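Local coordinates for protein CDP-4-keto-6-deoxy-D-glucose-3-dehydrase (Yersinia pseudotuberculosis, PDB 3BB8) that probably uses pyridoxal 5'-phosphate to dehydrate CDP-4-keto-6-deoxy-D-glucose in lipopolysaccharide sugar biosynthesis, on an aspartate aminotransferase fold, at residues V139-P142 with T143-V146; N145-A148 with S149-E152; I164-L168 with G169-D173; S358-D361 with L362-L366; T401-I404 with M405-F409. The protein carries 1 engineered substitution. All coordinates share one frame; numbering follows the deposited sequence.

Contact 1 of 5, residues V139-P142 with T143-V146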
loop_
_atom_site.group_PDB
_atom_site.type_symbol
_atom_site.label_atom_id
_atom_site.label_comp_id
_atom_site.label_asym_id
_atom_site.label_seq_id
_atom_site.Cartn_x
_atom_site.Cartn_y
_atom_site.Cartn_z
ATOM N N VAL A 139 8.290 -11.083 -27.038
ATOM C CA VAL A 139 7.220 -10.190 -27.469
ATOM C C VAL A 139 7.388 -9.883 -28.957
ATOM O O VAL A 139 8.308 -10.387 -29.612
ATOM C CB VAL A 139 7.252 -8.855 -26.699
ATOM C CG1 VAL A 139 7.014 -9.098 -25.216
ATOM C CG2 VAL A 139 8.585 -8.166 -26.925
ATOM N N ASP A 140 6.495 -9.054 -29.488
ATOM C CA ASP A 140 6.541 -8.675 -30.895
ATOM C C ASP A 140 6.674 -7.165 -31.057
ATOM O O ASP A 140 6.085 -6.395 -30.298
ATOM C CB ASP A 140 5.293 -9.174 -31.625
ATOM C CG ASP A 140 5.113 -8.526 -32.983
ATOM O OD1 ASP A 140 4.525 -7.427 -33.046
ATOM O OD2 ASP A 140 5.563 -9.116 -33.989
ATOM N N ILE A 141 7.452 -6.748 -32.050
ATOM C CA ILE A 141 7.400 -5.375 -32.539
ATOM C C ILE A 141 6.614 -5.285 -33.843
ATOM O O ILE A 141 6.664 -6.192 -34.673
ATOM C CB ILE A 141 8.811 -4.801 -32.762
ATOM C CG1 ILE A 141 9.665 -4.981 -31.504
ATOM C CG2 ILE A 141 8.734 -3.333 -33.151
ATOM C CD1 ILE A 141 11.153 -4.902 -31.760
ATOM N N PRO A 142 5.889 -4.184 -34.015
ATOM C CA PRO A 142 6.014 -3.031 -33.120
ATOM C C PRO A 142 4.750 -2.815 -32.293
ATOM O O PRO A 142 4.430 -1.679 -31.941
ATOM C CB PRO A 142 6.216 -1.863 -34.086
ATOM C CG PRO A 142 5.531 -2.293 -35.334
ATOM C CD PRO A 142 5.734 -3.779 -35.423
ATOM N N THR A 143 4.043 -3.899 -31.990
ATOM C CA THR A 143 2.961 -3.859 -31.014
ATOM C C THR A 143 3.504 -3.868 -29.588
ATOM O O THR A 143 2.873 -3.345 -28.670
ATOM C CB THR A 143 1.996 -5.045 -31.193
ATOM O OG1 THR A 143 2.617 -6.246 -30.719
ATOM C CG2 THR A 143 1.626 -5.215 -32.658
ATOM N N TYR A 144 4.677 -4.466 -29.411
ATOM C CA TYR A 144 5.321 -4.520 -28.105
ATOM C C TYR A 144 4.573 -5.351 -27.062
ATOM O O TYR A 144 4.696 -5.122 -25.865
ATOM C CB TYR A 144 5.585 -3.103 -27.590
ATOM C CG TYR A 144 6.381 -2.278 -28.574
ATOM C CD1 TYR A 144 5.745 -1.391 -29.444
ATOM C CD2 TYR A 144 7.763 -2.435 -28.688
ATOM C CE1 TYR A 144 6.458 -0.683 -30.403
ATOM C CE2 TYR A 144 8.484 -1.737 -29.648
ATOM C CZ TYR A 144 7.823 -0.861 -30.505
ATOM O OH TYR A 144 8.528 -0.173 -31.474
ATOM N N ASN A 145 3.806 -6.324 -27.542
ATOM C CA ASN A 145 3.070 -7.226 -26.682
ATOM C C ASN A 145 3.488 -8.662 -26.995
ATOM O O ASN A 145 4.095 -8.930 -28.035
ATOM C CB ASN A 145 1.560 -7.046 -26.867
ATOM C CG ASN A 145 1.015 -5.869 -26.070
ATOM O OD1 ASN A 145 1.049 -4.726 -26.520
ATOM N ND2 ASN A 145 0.529 -6.148 -24.866
ATOM N N VAL A 146 3.158 -9.579 -26.092
ATOM C CA VAL A 146 3.576 -10.969 -26.224
ATOM C C VAL A 146 3.389 -11.469 -27.652
ATOM O O VAL A 146 2.374 -11.185 -28.291
ATOM C CB VAL A 146 2.797 -11.886 -25.263
ATOM C CG1 VAL A 146 1.304 -11.803 -25.544
ATOM C CG2 VAL A 146 3.290 -13.320 -25.382
#
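D140 carries CG anti to its backbone N (chi1 166°), which brings the carboxylate over the turn to T143; there a chi1 of 74° sets OG1 between the backbone N and the carbonyl carbon, leaning back toward the aspartate. The two side chains cross obliquely, and T143 OG1 donates to D140 OD1 at 3.2 Å, reaching the oxygen from its anti side, 15° out of the carboxylate plane. The same hydroxyl oxygen receives a weak bond from N145 N at 3.4 Å, so it engages D140 on one arm of the hairpin and, weakly, N145 on the other.

The hairpin closes through a G1 beta bulge, a common irregularity at hairpin turns: Y144 and N145 both face D140. D140 N bonds N145 O at 2.8 Å, while the return bond from Y144 N to D140 O is weak. Y144 takes the left-handed backbone conformation expected at the first position of such a bulge, and the cis peptide bond before P142 probably helps the chain reverse just ahead of it. The tyrosine ring turns back across the bend. P142 CA lies over one face, P142 CB comes to 3.9 Å from Y144 CE1, and I141 CG2 approaches Y144 CZ at 3.7 Å, obliquely to the ring.

Beyond the hairpin of strands 133-140 and 145-146, V139 and Y144 pack on I404 of helix 399-407, Y144 OH bonds T350 OG1 of strand 347-351, and T143 O accepts N170 ND2 from the loop after strand 159-165.

Contact 2 of 5, residues N145-A148 with S149-E152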
loop_
_atom_site.group_PDB
_atom_site.type_symbol
_atom_site.label_atom_id
_atom_site.label_comp_id
_atom_site.label_asym_id
_atom_site.label_seq_id
_atom_site.Cartn_x
_atom_site.Cartn_y
_atom_site.Cartn_z
ATOM N N ASN A 145 3.806 -6.324 -27.542
ATOM C CA ASN A 145 3.070 -7.226 -26.682
ATOM C C ASN A 145 3.488 -8.662 -26.995
ATOM O O ASN A 145 4.095 -8.930 -28.035
ATOM C CB ASN A 145 1.560 -7.046 -26.867
ATOM C CG ASN A 145 1.015 -5.869 -26.070
ATOM O OD1 ASN A 145 1.049 -4.726 -26.520
ATOM N ND2 ASN A 145 0.529 -6.148 -24.866
ATOM N N VAL A 146 3.158 -9.579 -26.092
ATOM C CA VAL A 146 3.576 -10.969 -26.224
ATOM C C VAL A 146 3.389 -11.469 -27.652
ATOM O O VAL A 146 2.374 -11.185 -28.291
ATOM C CB VAL A 146 2.797 -11.886 -25.263
ATOM C CG1 VAL A 146 1.304 -11.803 -25.544
ATOM C CG2 VAL A 146 3.290 -13.320 -25.382
ATOM N N ASN A 147 4.372 -12.213 -28.147
ATOM C CA ASN A 147 4.163 -13.098 -29.287
ATOM C C ASN A 147 3.278 -14.290 -28.938
ATOM O O ASN A 147 3.774 -15.386 -28.677
ATOM C CB ASN A 147 5.504 -13.583 -29.842
ATOM C CG ASN A 147 5.365 -14.274 -31.184
ATOM O OD1 ASN A 147 6.358 -14.587 -31.840
ATOM N ND2 ASN A 147 4.127 -14.513 -31.600
ATOM N N ALA A 148 1.968 -14.068 -28.935
ATOM C CA ALA A 148 1.017 -15.100 -28.544
ATOM C C ALA A 148 1.305 -16.527 -28.998
ATOM O O ALA A 148 1.077 -17.476 -28.244
ATOM C CB ALA A 148 -0.374 -14.697 -28.992
ATOM N N SER A 149 1.802 -16.690 -30.219
ATOM C CA SER A 149 2.073 -18.030 -30.732
ATOM C C SER A 149 3.131 -18.789 -29.935
ATOM O O SER A 149 3.334 -19.982 -30.152
ATOM C CB SER A 149 2.473 -17.971 -32.219
ATOM O OG SER A 149 3.669 -17.241 -32.426
ATOM N N LEU A 150 3.788 -18.109 -29.001
ATOM C CA LEU A 150 4.829 -18.741 -28.192
ATOM C C LEU A 150 4.335 -19.230 -26.827
ATOM O O LEU A 150 5.029 -19.982 -26.140
ATOM C CB LEU A 150 5.983 -17.763 -27.991
ATOM C CG LEU A 150 6.599 -17.207 -29.271
ATOM C CD1 LEU A 150 7.596 -16.117 -28.930
ATOM C CD2 LEU A 150 7.260 -18.334 -30.040
ATOM N N ILE A 151 3.143 -18.790 -26.436
ATOM C CA ILE A 151 2.555 -19.171 -25.157
ATOM C C ILE A 151 2.486 -20.691 -25.025
ATOM O O ILE A 151 3.069 -21.278 -24.116
ATOM C CB ILE A 151 1.124 -18.614 -25.029
ATOM C CG1 ILE A 151 1.129 -17.089 -25.194
ATOM C CG2 ILE A 151 0.532 -19.016 -23.695
ATOM C CD1 ILE A 151 1.998 -16.357 -24.209
ATOM N N GLU A 152 1.762 -21.306 -25.956
ATOM C CA GLU A 152 1.560 -22.750 -26.024
ATOM C C GLU A 152 2.752 -23.600 -25.594
ATOM O O GLU A 152 2.629 -24.459 -24.719
ATOM C CB GLU A 152 1.159 -23.125 -27.452
ATOM C CG GLU A 152 1.054 -24.617 -27.731
ATOM C CD GLU A 152 -0.217 -25.235 -27.184
ATOM O OE1 GLU A 152 -1.320 -24.861 -27.649
ATOM O OE2 GLU A 152 -0.108 -26.098 -26.289
#
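Backbone bonds first join N147 and A148 to the residues after them. L150 N reaches N147 O at 2.7 Å, and I151 N reaches A148 O at 3.0 Å. Both span three residues, a 3-10-like spacing that winds the chain up as helix 151-154 begins. They differ in approach: I151 N stands well above the carbonyl plane of A148, 55° out of it, whereas L150 N is only moderately tilted from that of N147. Just upstream, N147 is the centre of an inverse gamma turn closed by a weak bond from A148 N to V146 O, so a sharp kink passes directly into the helical winding.

A side-chain bond comes second. With CG anti to the backbone N (chi1 -168°), the amide of N147 extends over S149, and ND2 donates to S149 OG at 2.9 Å; the N-H...O angle of 116° makes this a weak, strongly bent bond.

Van der Waals contacts form the third group. L150 CD1 lies against N147 CB at 3.4 Å, the two side chains crossing at a slant. The apolar pair V146 and I151 meets at about a right angle, V146 CG2 touching I151 CD1 at 3.5 Å. I151 also packs on V137 of strand 133-140 and V180 of helix 174-184.

The chemistry thus sorts by depth. Hydrocarbon branches of V146 and I151 lie on the buried side, the carbonyls at the turn are answered by amides three residues on, and the weakly held N147-S149 pair lies on the outer side, where solvent could probably compete for it.

Contact 3 of 5, residues I164-L168 with G169-D173; sequences IAHTL and GNLFD
The imidazole of H166 and the phenyl ring of F172 lie nearly flat on one another where the chain leaves strand 159-165 through an inverse gamma turn centred on H166. It is an offset stack, with centroids 3.9 Å apart and planes 11° from parallel. A chi1 of 64° places the F172 ring between its own backbone N and carbonyl carbon, folding it back over one imidazole face. L171 approaches from another direction: its CA meets the edge of the same imidazole, 3.3 Å from H166 CD2. The histidine is thereby covered on a face and flanked at an edge by consecutive residues. Deeper in the strand, I164 CG2 extends the packing to F172 CD2 at 4.1 Å.

Between the stacked residues the loop bends again, in a type II beta turn with T167 and L168 at its corners. G169 N bonds H166 O at 3.2 Å, and G169 continues with positive phi, bringing N170 N to a weak bond with T167 O. The end of the strand borders the cofactor, the A165 side chain being about 4 Å from the bound pyridoxal phosphate; the loop itself nears the site at G169, close to cofactor-binding D194. The amide of N170 points away, giving ND2 to T143 O and taking T337 N on OD1.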
loop_
_atom_site.group_PDB
_atom_site.type_symbol
_atom_site.label_atom_id
_atom_site.label_comp_id
_atom_site.label_asym_id
_atom_site.label_seq_id
_atom_site.Cartn_x
_atom_site.Cartn_y
_atom_site.Cartn_z
ATOM N N ILE A 164 -0.129 -11.071 -17.772
ATOM C CA ILE A 164 0.553 -10.209 -18.722
ATOM C C ILE A 164 -0.134 -8.858 -18.786
ATOM O O ILE A 164 -1.334 -8.756 -18.539
ATOM C CB ILE A 164 0.493 -10.822 -20.129
ATOM C CG1 ILE A 164 1.213 -12.163 -20.149
ATOM C CG2 ILE A 164 1.078 -9.871 -21.139
ATOM C CD1 ILE A 164 1.114 -12.871 -21.484
ATOM N N ALA A 165 0.615 -7.828 -19.153
ATOM C CA ALA A 165 0.045 -6.493 -19.249
ATOM C C ALA A 165 -0.174 -6.079 -20.703
ATOM O O ALA A 165 0.577 -6.492 -21.583
ATOM C CB ALA A 165 0.971 -5.482 -18.561
ATOM N N HIS A 166 -1.216 -5.278 -20.941
ATOM C CA HIS A 166 -1.496 -4.753 -22.273
ATOM C C HIS A 166 -0.540 -3.568 -22.352
ATOM O O HIS A 166 -0.892 -2.430 -22.032
ATOM C CB HIS A 166 -2.961 -4.298 -22.392
ATOM C CG HIS A 166 -3.941 -5.431 -22.457
ATOM N ND1 HIS A 166 -4.636 -5.882 -21.355
ATOM C CD2 HIS A 166 -4.288 -6.251 -23.478
ATOM C CE1 HIS A 166 -5.366 -6.930 -21.693
ATOM N NE2 HIS A 166 -5.173 -7.175 -22.976
ATOM N N THR A 167 0.687 -3.869 -22.759
ATOM C CA THR A 167 1.766 -2.888 -22.822
ATOM C C THR A 167 1.476 -1.580 -23.529
ATOM O O THR A 167 1.089 -1.565 -24.688
ATOM C CB THR A 167 3.015 -3.535 -23.434
ATOM O OG1 THR A 167 3.324 -4.720 -22.691
ATOM C CG2 THR A 167 4.207 -2.587 -23.381
ATOM N N LEU A 168 1.682 -0.490 -22.800
ATOM C CA LEU A 168 1.472 0.867 -23.284
ATOM C C LEU A 168 0.094 1.181 -23.864
ATOM O O LEU A 168 -0.052 2.110 -24.659
ATOM C CB LEU A 168 2.557 1.228 -24.302
ATOM C CG LEU A 168 3.978 1.325 -23.729
ATOM C CD1 LEU A 168 4.980 1.561 -24.868
ATOM C CD2 LEU A 168 4.036 2.460 -22.714
ATOM N N GLY A 169 -0.920 0.430 -23.450
ATOM C CA GLY A 169 -2.257 0.684 -23.954
ATOM C C GLY A 169 -2.607 -0.260 -25.088
ATOM O O GLY A 169 -3.780 -0.579 -25.305
ATOM N N ASN A 170 -1.590 -0.713 -25.816
ATOM C CA ASN A 170 -1.833 -1.630 -26.917
ATOM C C ASN A 170 -2.208 -2.973 -26.300
ATOM O O ASN A 170 -1.689 -3.353 -25.254
ATOM C CB ASN A 170 -0.589 -1.737 -27.808
ATOM C CG ASN A 170 -0.886 -2.397 -29.148
ATOM O OD1 ASN A 170 -1.998 -2.286 -29.675
ATOM N ND2 ASN A 170 0.111 -3.075 -29.710
ATOM N N LEU A 171 -3.114 -3.687 -26.958
ATOM C CA LEU A 171 -3.612 -4.957 -26.442
ATOM C C LEU A 171 -2.815 -6.129 -27.004
ATOM O O LEU A 171 -2.522 -6.179 -28.199
ATOM C CB LEU A 171 -5.096 -5.125 -26.772
ATOM C CG LEU A 171 -6.034 -4.031 -26.255
ATOM C CD1 LEU A 171 -6.166 -2.912 -27.277
ATOM C CD2 LEU A 171 -7.396 -4.611 -25.909
ATOM N N PHE A 172 -2.466 -7.072 -26.134
ATOM C CA PHE A 172 -1.920 -8.352 -26.569
ATOM C C PHE A 172 -2.998 -9.222 -27.207
ATOM O O PHE A 172 -4.186 -8.905 -27.141
ATOM C CB PHE A 172 -1.278 -9.089 -25.393
ATOM C CG PHE A 172 -2.251 -9.476 -24.315
ATOM C CD1 PHE A 172 -3.093 -10.562 -24.482
ATOM C CD2 PHE A 172 -2.323 -8.753 -23.136
ATOM C CE1 PHE A 172 -3.989 -10.921 -23.492
ATOM C CE2 PHE A 172 -3.218 -9.107 -22.144
ATOM C CZ PHE A 172 -4.052 -10.192 -22.322
ATOM N N ASP A 173 -2.576 -10.321 -27.824
ATOM C CA ASP A 173 -3.468 -11.129 -28.646
ATOM C C ASP A 173 -4.433 -11.936 -27.784
ATOM O O ASP A 173 -4.231 -13.130 -27.560
ATOM C CB ASP A 173 -2.664 -12.065 -29.551
ATOM C CG ASP A 173 -3.541 -12.847 -30.509
ATOM O OD1 ASP A 173 -4.768 -12.908 -30.278
ATOM O OD2 ASP A 173 -3.005 -13.400 -31.491
#

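Contact 4 of 5, residues S358-D361 with L362-L366; sequences SRID and LVKFL
The first turn of helix 359-368 starts with L362 N bonded to S358 O, the carbonyl of the N-cap residue, at 3.1 Å. Next along, V363 N reaches R359 O at 2.7 Å, almost straight at hydrogen (176°) and nearly collinear with the carbonyl bond. V363 CG2 sits alongside R359 CG, 4.0 Å away, the two side chains pointing the same way.

The N3 residue of a helix can turn back to the N-cap amide, and D361 does so. Its CG lies beside the backbone N (chi1 -59°), directing the carboxylate to the start of the turn, where OD2 accepts S358 N at 2.8 Å from the anti side and well out of the carboxylate plane. This is one half of a capping box; the serine side chain makes no return capping bond. A carboxylate at a helix N-terminus is probably stabilised by the helix dipole.

On the more exposed flank K364 CB rests 3.1 Å from I360 O, and the bend at chi3 puts K364 CE 4.3 Å from I360 CG2. R359 heads elsewhere: bent at chi3 (59°), it hands its guanidinium to M405 O and T408 O and packs on Y276 of the second subunit, while I360 touches G275 of that subunit.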
loop_
_atom_site.group_PDB
_atom_site.type_symbol
_atom_site.label_atom_id
_atom_site.label_comp_id
_atom_site.label_asym_id
_atom_site.label_seq_id
_atom_site.Cartn_x
_atom_site.Cartn_y
_atom_site.Cartn_z
ATOM N N SER A 358 22.959 6.048 -32.031
ATOM C CA SER A 358 22.481 5.309 -30.865
ATOM C C SER A 358 21.266 5.937 -30.208
ATOM O O SER A 358 21.068 7.148 -30.284
ATOM C CB SER A 358 23.592 5.193 -29.819
ATOM O OG SER A 358 24.368 4.030 -30.039
ATOM N N ARG A 359 20.459 5.101 -29.557
ATOM C CA ARG A 359 19.280 5.573 -28.846
ATOM C C ARG A 359 19.776 6.663 -27.903
ATOM O O ARG A 359 19.118 7.686 -27.717
ATOM C CB ARG A 359 18.646 4.423 -28.053
ATOM C CG ARG A 359 17.327 4.761 -27.361
ATOM C CD ARG A 359 16.704 3.517 -26.713
ATOM N NE ARG A 359 17.596 2.924 -25.715
ATOM C CZ ARG A 359 17.351 1.797 -25.057
ATOM N NH1 ARG A 359 16.234 1.121 -25.277
ATOM N NH2 ARG A 359 18.238 1.335 -24.187
ATOM N N ILE A 360 20.956 6.442 -27.328
ATOM C CA ILE A 360 21.577 7.406 -26.418
ATOM C C ILE A 360 21.667 8.777 -27.090
ATOM O O ILE A 360 21.380 9.805 -26.463
ATOM C CB ILE A 360 23.026 6.987 -26.024
ATOM C CG1 ILE A 360 23.017 5.685 -25.220
ATOM C CG2 ILE A 360 23.681 8.089 -25.203
ATOM C CD1 ILE A 360 22.355 5.807 -23.858
ATOM N N ASP A 361 22.083 8.790 -28.361
ATOM C CA ASP A 361 22.213 10.046 -29.101
ATOM C C ASP A 361 20.851 10.703 -29.263
ATOM O O ASP A 361 20.677 11.884 -28.956
ATOM C CB ASP A 361 22.818 9.816 -30.494
ATOM C CG ASP A 361 24.188 9.167 -30.442
ATOM O OD1 ASP A 361 25.003 9.568 -29.581
ATOM O OD2 ASP A 361 24.453 8.261 -31.270
ATOM N N LEU A 362 19.889 9.925 -29.747
ATOM C CA LEU A 362 18.537 10.417 -29.958
ATOM C C LEU A 362 17.929 10.951 -28.655
ATOM O O LEU A 362 17.457 12.091 -28.607
ATOM C CB LEU A 362 17.669 9.302 -30.558
ATOM C CG LEU A 362 16.270 9.670 -31.069
ATOM C CD1 LEU A 362 16.352 10.871 -31.988
ATOM C CD2 LEU A 362 15.661 8.479 -31.813
ATOM N N VAL A 363 17.952 10.145 -27.594
ATOM C CA VAL A 363 17.396 10.589 -26.316
ATOM C C VAL A 363 18.081 11.881 -25.867
ATOM O O VAL A 363 17.427 12.869 -25.527
ATOM C CB VAL A 363 17.578 9.518 -25.211
ATOM C CG1 VAL A 363 17.214 10.102 -23.859
ATOM C CG2 VAL A 363 16.710 8.309 -25.510
ATOM N N LYS A 364 19.407 11.869 -25.877
ATOM C CA LYS A 364 20.168 13.037 -25.466
ATOM C C LYS A 364 19.791 14.251 -26.306
ATOM O O LYS A 364 19.714 15.364 -25.791
ATOM C CB LYS A 364 21.662 12.754 -25.595
ATOM C CG LYS A 364 22.549 13.865 -25.060
ATOM C CD LYS A 364 24.016 13.469 -25.152
ATOM C CE LYS A 364 24.314 12.223 -24.313
ATOM N NZ LYS A 364 24.086 12.457 -22.855
ATOM N N PHE A 365 19.552 14.031 -27.596
ATOM C CA PHE A 365 19.182 15.119 -28.500
ATOM C C PHE A 365 17.799 15.659 -28.145
ATOM O O PHE A 365 17.613 16.866 -27.978
ATOM C CB PHE A 365 19.188 14.630 -29.955
ATOM C CG PHE A 365 18.753 15.672 -30.948
ATOM C CD1 PHE A 365 19.621 16.688 -31.338
ATOM C CD2 PHE A 365 17.469 15.645 -31.484
ATOM C CE1 PHE A 365 19.217 17.665 -32.254
ATOM C CE2 PHE A 365 17.053 16.617 -32.399
ATOM C CZ PHE A 365 17.931 17.629 -32.784
ATOM N N LEU A 366 16.833 14.753 -28.033
ATOM C CA LEU A 366 15.464 15.126 -27.690
ATOM C C LEU A 366 15.412 15.777 -26.315
ATOM O O LEU A 366 14.668 16.732 -26.094
ATOM C CB LEU A 366 14.569 13.890 -27.724
ATOM C CG LEU A 366 14.425 13.295 -29.124
ATOM C CD1 LEU A 366 13.657 11.989 -29.077
ATOM C CD2 LEU A 366 13.714 14.299 -30.003
#

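Contact 5 of 5, residues T401-I404 with M405-F409; sequences TDRI and MNQTF
R403 O receives Q407 N at 2.6 Å, the shortest hydrogen bond between the two halves of this helix end. One residue earlier, N406 N bonds D402 O at 3.0 Å. The series finishes with T408 N on I404 O at 3.1 Å; here the C=O...N angle has fallen to 123°, in keeping with T408 being the first residue to leave helical backbone angles.

Side chains meet at spacings of three and four residues. M405 starts out with CG anti to its backbone N (chi1 177°), then bends at chi3 (63°), so that its methyl CE comes alongside the carboxylate of D402, 3.6 Å from OD1. That carboxylate is also paired with R383 in a salt bridge. At the exit I404 and T408 run side by side, I404 CG2 lying 3.6 Å from T408 CB, while T408 OG1 turns to T350 OG1 and hydrogen-bonds there.

Helix 399-407 runs directly into strand 408-411, which pairs with strand 347-351; R403 forms salt bridges to E332 of strand 331-332 and to E353, T401 OG1 is hydrogen-bonded to D138 OD1 of strand 133-140, and M405 and N406 pack on P273 of the second subunit.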
loop_
_atom_site.group_PDB
_atom_site.type_symbol
_atom_site.label_atom_id
_atom_site.label_comp_id
_atom_site.label_asym_id
_atom_site.label_seq_id
_atom_site.Cartn_x
_atom_site.Cartn_y
_atom_site.Cartn_z
ATOM N N THR A 401 12.752 -8.826 -27.205
ATOM C CA THR A 401 12.823 -8.209 -25.885
ATOM C C THR A 401 14.149 -7.485 -25.755
ATOM O O THR A 401 14.200 -6.347 -25.300
ATOM C CB THR A 401 12.740 -9.264 -24.754
ATOM O OG1 THR A 401 11.510 -9.987 -24.864
ATOM C CG2 THR A 401 12.811 -8.594 -23.395
ATOM N N ASP A 402 15.226 -8.161 -26.147
ATOM C CA ASP A 402 16.555 -7.559 -26.089
ATOM C C ASP A 402 16.606 -6.348 -27.009
ATOM O O ASP A 402 17.209 -5.322 -26.680
ATOM C CB ASP A 402 17.628 -8.567 -26.520
ATOM C CG ASP A 402 18.050 -9.481 -25.392
ATOM O OD1 ASP A 402 18.261 -8.969 -24.273
ATOM O OD2 ASP A 402 18.183 -10.700 -25.625
ATOM N N ARG A 403 15.967 -6.465 -28.165
ATOM C CA ARG A 403 15.967 -5.358 -29.108
ATOM C C ARG A 403 15.267 -4.164 -28.465
ATOM O O ARG A 403 15.684 -3.016 -28.641
ATOM C CB ARG A 403 15.252 -5.753 -30.404
ATOM C CG ARG A 403 15.646 -4.883 -31.580
ATOM C CD ARG A 403 14.761 -5.113 -32.782
ATOM N NE ARG A 403 15.056 -4.152 -33.840
ATOM C CZ ARG A 403 14.179 -3.762 -34.758
ATOM N NH1 ARG A 403 12.942 -4.251 -34.753
ATOM N NH2 ARG A 403 14.540 -2.881 -35.683
ATOM N N ILE A 404 14.210 -4.439 -27.704
ATOM C CA ILE A 404 13.465 -3.372 -27.051
ATOM C C ILE A 404 14.322 -2.738 -25.979
ATOM O O ILE A 404 14.352 -1.518 -25.829
ATOM C CB ILE A 404 12.151 -3.905 -26.417
ATOM C CG1 ILE A 404 11.190 -4.355 -27.526
ATOM C CG2 ILE A 404 11.505 -2.826 -25.564
ATOM C CD1 ILE A 404 9.878 -4.910 -27.021
ATOM N N MET A 405 15.034 -3.577 -25.237
ATOM C CA MET A 405 15.900 -3.096 -24.172
ATOM C C MET A 405 16.959 -2.160 -24.732
ATOM O O MET A 405 17.305 -1.160 -24.106
ATOM C CB MET A 405 16.580 -4.273 -23.467
ATOM C CG MET A 405 17.574 -3.857 -22.387
ATOM S SD MET A 405 18.556 -5.247 -21.798
ATOM C CE MET A 405 19.413 -5.682 -23.310
ATOM N N ASN A 406 17.460 -2.482 -25.922
ATOM C CA ASN A 406 18.504 -1.675 -26.553
ATOM C C ASN A 406 18.064 -0.572 -27.496
ATOM O O ASN A 406 18.666 0.499 -27.515
ATOM C CB ASN A 406 19.460 -2.564 -27.352
ATOM C CG ASN A 406 20.271 -3.480 -26.481
ATOM O OD1 ASN A 406 21.029 -3.021 -25.626
ATOM N ND2 ASN A 406 20.119 -4.788 -26.691
ATOM N N GLN A 407 17.019 -0.825 -28.274
ATOM C CA GLN A 407 16.598 0.140 -29.289
ATOM C C GLN A 407 15.252 0.843 -29.159
ATOM O O GLN A 407 14.952 1.742 -29.950
ATOM C CB GLN A 407 16.650 -0.555 -30.649
ATOM C CG GLN A 407 17.988 -1.217 -30.955
ATOM C CD GLN A 407 19.069 -0.201 -31.238
ATOM O OE1 GLN A 407 18.944 0.606 -32.162
ATOM N NE2 GLN A 407 20.133 -0.227 -30.452
ATOM N N THR A 408 14.442 0.462 -28.178
ATOM C CA THR A 408 13.122 1.073 -28.041
ATOM C C THR A 408 13.011 2.162 -26.985
ATOM O O THR A 408 13.790 2.226 -26.044
ATOM C CB THR A 408 12.062 -0.012 -27.756
ATOM O OG1 THR A 408 12.163 -1.032 -28.754
ATOM C CG2 THR A 408 10.653 0.568 -27.777
ATOM N N PHE A 409 12.029 3.032 -27.168
ATOM C CA PHE A 409 11.761 4.110 -26.234
ATOM C C PHE A 409 10.392 4.672 -26.618
ATOM O O PHE A 409 9.883 4.367 -27.693
ATOM C CB PHE A 409 12.856 5.181 -26.331
ATOM C CG PHE A 409 12.787 6.027 -27.576
ATOM C CD1 PHE A 409 12.108 7.246 -27.570
ATOM C CD2 PHE A 409 13.398 5.608 -28.750
ATOM C CE1 PHE A 409 12.041 8.035 -28.722
ATOM C CE2 PHE A 409 13.336 6.387 -29.907
ATOM C CZ PHE A 409 12.655 7.603 -29.890
#

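Overall arrangement
Contacts 1 and 2 share N145 and V146, with centres 9 Å apart, so the hairpin runs straight into the next helix. The centre of contact 3 also lies about 9 Å from that of contact 1. Contact 3 comes closest to the bound pyridoxal phosphate, about 4 Å from the A165 side chain, against about 9 Å from the N145 side chain of contact 1. Contact 5 covers the other flank of the hairpin, where V139 CG2 meets I404 CD1 at 3.5 Å. Contact 4 joins only through contact 5, by R359 NH2 on M405 O at 2.7 Å, and these last two both touch the second subunit. The cofactor side and the subunit boundary are thus linked through contacts 1 and 5.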